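PDB 1J2Z: acyl-[acyl-carrier-protein]--UDP-N-acetylglucosamine O-acyltransferase from Helicobacter pylori, which catalyses the transfer of a (3R)-hydroxyacyl chain from acyl-carrier protein to UDP-N-acetylglucosamine, the first step of lipid A biosynthesis. Local coordinates for residues H196-R199 against Q200-S204. Numbering follows the deposited sequence.
Sequences HRMR and QLLES
The last turn of the short helix 195-201, where Arg197 and Met198 offer their carbonyls to Gln200, Leu201 and Leu202, belongs to the C-terminal helical part of LpxA, beyond the left-handed beta-helix. Arg197 O is gripped by two amides. Leu201 N donates to Arg197 O at 3.2 Å, in the carbonyl plane, the i to i+4 bond of an alpha-helix; Gln200 N, 3.1 Å from Arg197 O, comes from above that plane, an i to i+3 bond. One residue on, Leu202 N and Met198 O form the next i to i+4 bond, modelled improbably short at 2.5 Å, a length that is doubtful, and Leu201 N adds a weak bond to the same oxygen. Leu202 is then the first residue to leave helical geometry. On the apolar side, Leu202 CG stands anti to the carbonyl carbon (chi1 -52°), which carries Leu202 CD1 to 4.2 Å from Met198 CB. Both side chains also touch Tyr180 and Ile207, the latter on helix 204-217. Farther round, the Leu201 side chain runs obliquely to that of Arg197, its CD1 4.0 Å from Arg197 CG. Glu203 is the N-cap residue of helix 204-217, so Leu202 and Glu203 form the short link between two helices, the first ending in the mixed i+3 and i+4 bonding that marks a helix C-terminus.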
ATOM      1  N   HIS A 196     -15.516 -18.061  15.353  1.00 39.45           N
ATOM      2  CA  HIS A 196     -16.455 -17.941  14.246  1.00 43.79           C
ATOM      3  C   HIS A 196     -16.184 -18.951  13.138  1.00 45.75           C
ATOM      4  O   HIS A 196     -17.117 -19.477  12.528  1.00 47.44           O
ATOM      5  CB  HIS A 196     -16.425 -16.524  13.667  1.00 47.16           C
ATOM      6  CG  HIS A 196     -17.249 -16.369  12.428  1.00 52.48           C
ATOM      7  ND1 HIS A 196     -16.804 -16.765  11.186  1.00 57.48           N
ATOM      8  CD2 HIS A 196     -18.509 -15.909  12.247  1.00 53.92           C
ATOM      9  CE1 HIS A 196     -17.754 -16.558  10.292  1.00 58.42           C
ATOM     10  NE2 HIS A 196     -18.800 -16.040  10.910  1.00 57.01           N
ATOM     11  N   ARG A 197     -14.910 -19.221  12.879  1.00 43.12           N
ATOM     12  CA  ARG A 197     -14.534 -20.174  11.843  1.00 42.98           C
ATOM     13  C   ARG A 197     -14.779 -21.606  12.300  1.00 42.68           C
ATOM     14  O   ARG A 197     -15.330 -22.420  11.558  1.00 39.92           O
ATOM     15  CB  ARG A 197     -13.058 -20.017  11.487  1.00 45.21           C
ATOM     16  CG  ARG A 197     -12.580 -21.009  10.444  1.00 48.77           C
ATOM     17  CD  ARG A 197     -12.557 -20.378   9.070  1.00 50.98           C
ATOM     18  NE  ARG A 197     -13.848 -19.822   8.687  1.00 55.37           N
ATOM     19  CZ  ARG A 197     -14.027 -19.021   7.642  1.00 57.79           C
ATOM     20  NH1 ARG A 197     -12.991 -18.688   6.884  1.00 58.81           N
ATOM     21  NH2 ARG A 197     -15.235 -18.555   7.354  1.00 59.92           N
ATOM     22  N   MET A 198     -14.354 -21.916  13.523  1.00 40.74           N
ATOM     23  CA  MET A 198     -14.528 -23.261  14.059  1.00 42.48           C
ATOM     24  C   MET A 198     -16.000 -23.652  14.115  1.00 40.61           C
ATOM     25  O   MET A 198     -16.349 -24.802  13.860  1.00 41.50           O
ATOM     26  CB  MET A 198     -13.923 -23.361  15.463  1.00 33.67           C
ATOM     27  CG  MET A 198     -12.453 -22.980  15.541  1.00 38.88           C
ATOM     28  SD  MET A 198     -11.746 -23.316  17.167  1.00 41.83           S
ATOM     29  CE  MET A 198     -12.486 -22.023  18.124  1.00 46.48           C
ATOM     30  N   ARG A 199     -16.858 -22.689  14.438  1.00 41.58           N
ATOM     31  CA  ARG A 199     -18.291 -22.941  14.545  1.00 45.36           C
ATOM     32  C   ARG A 199     -18.957 -23.374  13.246  1.00 42.46           C
ATOM     33  O   ARG A 199     -20.014 -24.005  13.266  1.00 40.91           O
ATOM     34  CB  ARG A 199     -19.009 -21.706  15.100  1.00 50.10           C
ATOM     35  CG  ARG A 199     -18.729 -21.438  16.573  1.00 61.30           C
ATOM     36  CD  ARG A 199     -19.574 -20.287  17.096  1.00 69.17           C
ATOM     37  NE  ARG A 199     -19.258 -19.028  16.426  1.00 78.46           N
ATOM     38  CZ  ARG A 199     -19.904 -17.887  16.635  1.00 80.53           C
ATOM     39  NH1 ARG A 199     -20.909 -17.841  17.499  1.00 84.24           N
ATOM     40  NH2 ARG A 199     -19.541 -16.790  15.985  1.00 80.62           N
ATOM     41  N   GLN A 200     -18.354 -23.041  12.112  1.00 42.91           N
ATOM     42  CA  GLN A 200     -18.942 -23.438  10.842  1.00 44.44           C
ATOM     43  C   GLN A 200     -18.311 -24.710  10.298  1.00 38.16           C
ATOM     44  O   GLN A 200     -18.933 -25.430   9.525  1.00 45.78           O
ATOM     45  CB  GLN A 200     -18.826 -22.315   9.803  1.00 46.88           C
ATOM     46  CG  GLN A 200     -17.417 -21.836   9.525  1.00 53.36           C
ATOM     47  CD  GLN A 200     -17.326 -21.028   8.243  1.00 59.11           C
ATOM     48  OE1 GLN A 200     -17.361 -21.584   7.141  1.00 59.87           O
ATOM     49  NE2 GLN A 200     -17.225 -19.710   8.379  1.00 55.98           N
ATOM     50  N   LEU A 201     -17.084 -24.998  10.713  1.00 39.26           N
ATOM     51  CA  LEU A 201     -16.387 -26.189  10.236  1.00 38.46           C
ATOM     52  C   LEU A 201     -16.325 -27.321  11.256  1.00 42.51           C
ATOM     53  O   LEU A 201     -16.242 -28.494  10.883  1.00 38.72           O
ATOM     54  CB  LEU A 201     -14.955 -25.833   9.825  1.00 39.47           C
ATOM     55  CG  LEU A 201     -14.724 -24.891   8.642  1.00 43.50           C
ATOM     56  CD1 LEU A 201     -13.249 -24.506   8.587  1.00 44.10           C
ATOM     57  CD2 LEU A 201     -15.155 -25.567   7.351  1.00 43.29           C
ATOM     58  N   LEU A 202     -16.367 -26.974  12.538  1.00 41.04           N
ATOM     59  CA  LEU A 202     -16.262 -27.985  13.581  1.00 47.19           C
ATOM     60  C   LEU A 202     -17.475 -28.146  14.489  1.00 49.03           C
ATOM     61  O   LEU A 202     -18.287 -27.233  14.645  1.00 50.27           O
ATOM     62  CB  LEU A 202     -15.026 -27.699  14.438  1.00 46.01           C
ATOM     63  CG  LEU A 202     -13.727 -27.509  13.649  1.00 45.76           C
ATOM     64  CD1 LEU A 202     -12.585 -27.210  14.602  1.00 43.45           C
ATOM     65  CD2 LEU A 202     -13.431 -28.759  12.836  1.00 44.45           C
ATOM     66  N   GLU A 203     -17.574 -29.329  15.086  1.00 51.44           N
ATOM     67  CA  GLU A 203     -18.651 -29.667  16.005  1.00 54.27           C
ATOM     68  C   GLU A 203     -18.284 -29.109  17.378  1.00 52.25           C
ATOM     69  O   GLU A 203     -17.103 -29.003  17.713  1.00 51.92           O
ATOM     70  CB  GLU A 203     -18.809 -31.188  16.070  1.00 55.62           C
ATOM     71  CG  GLU A 203     -19.250 -31.810  14.750  1.00 64.36           C
ATOM     72  CD  GLU A 203     -18.777 -33.243  14.584  1.00 70.06           C
ATOM     73  OE1 GLU A 203     -18.990 -34.058  15.507  1.00 76.22           O
ATOM     74  OE2 GLU A 203     -18.196 -33.556  13.522  1.00 72.50           O
ATOM     75  N   SER A 204     -19.291 -28.756  18.168  1.00 48.82           N
ATOM     76  CA  SER A 204     -19.062 -28.187  19.493  1.00 50.66           C
ATOM     77  C   SER A 204     -18.069 -28.973  20.348  1.00 49.76           C
ATOM     78  O   SER A 204     -17.125 -28.401  20.892  1.00 50.07           O
ATOM     79  CB  SER A 204     -20.388 -28.053  20.249  1.00 51.25           C
ATOM     80  OG  SER A 204     -20.956 -29.322  20.516  1.00 60.27           O
TER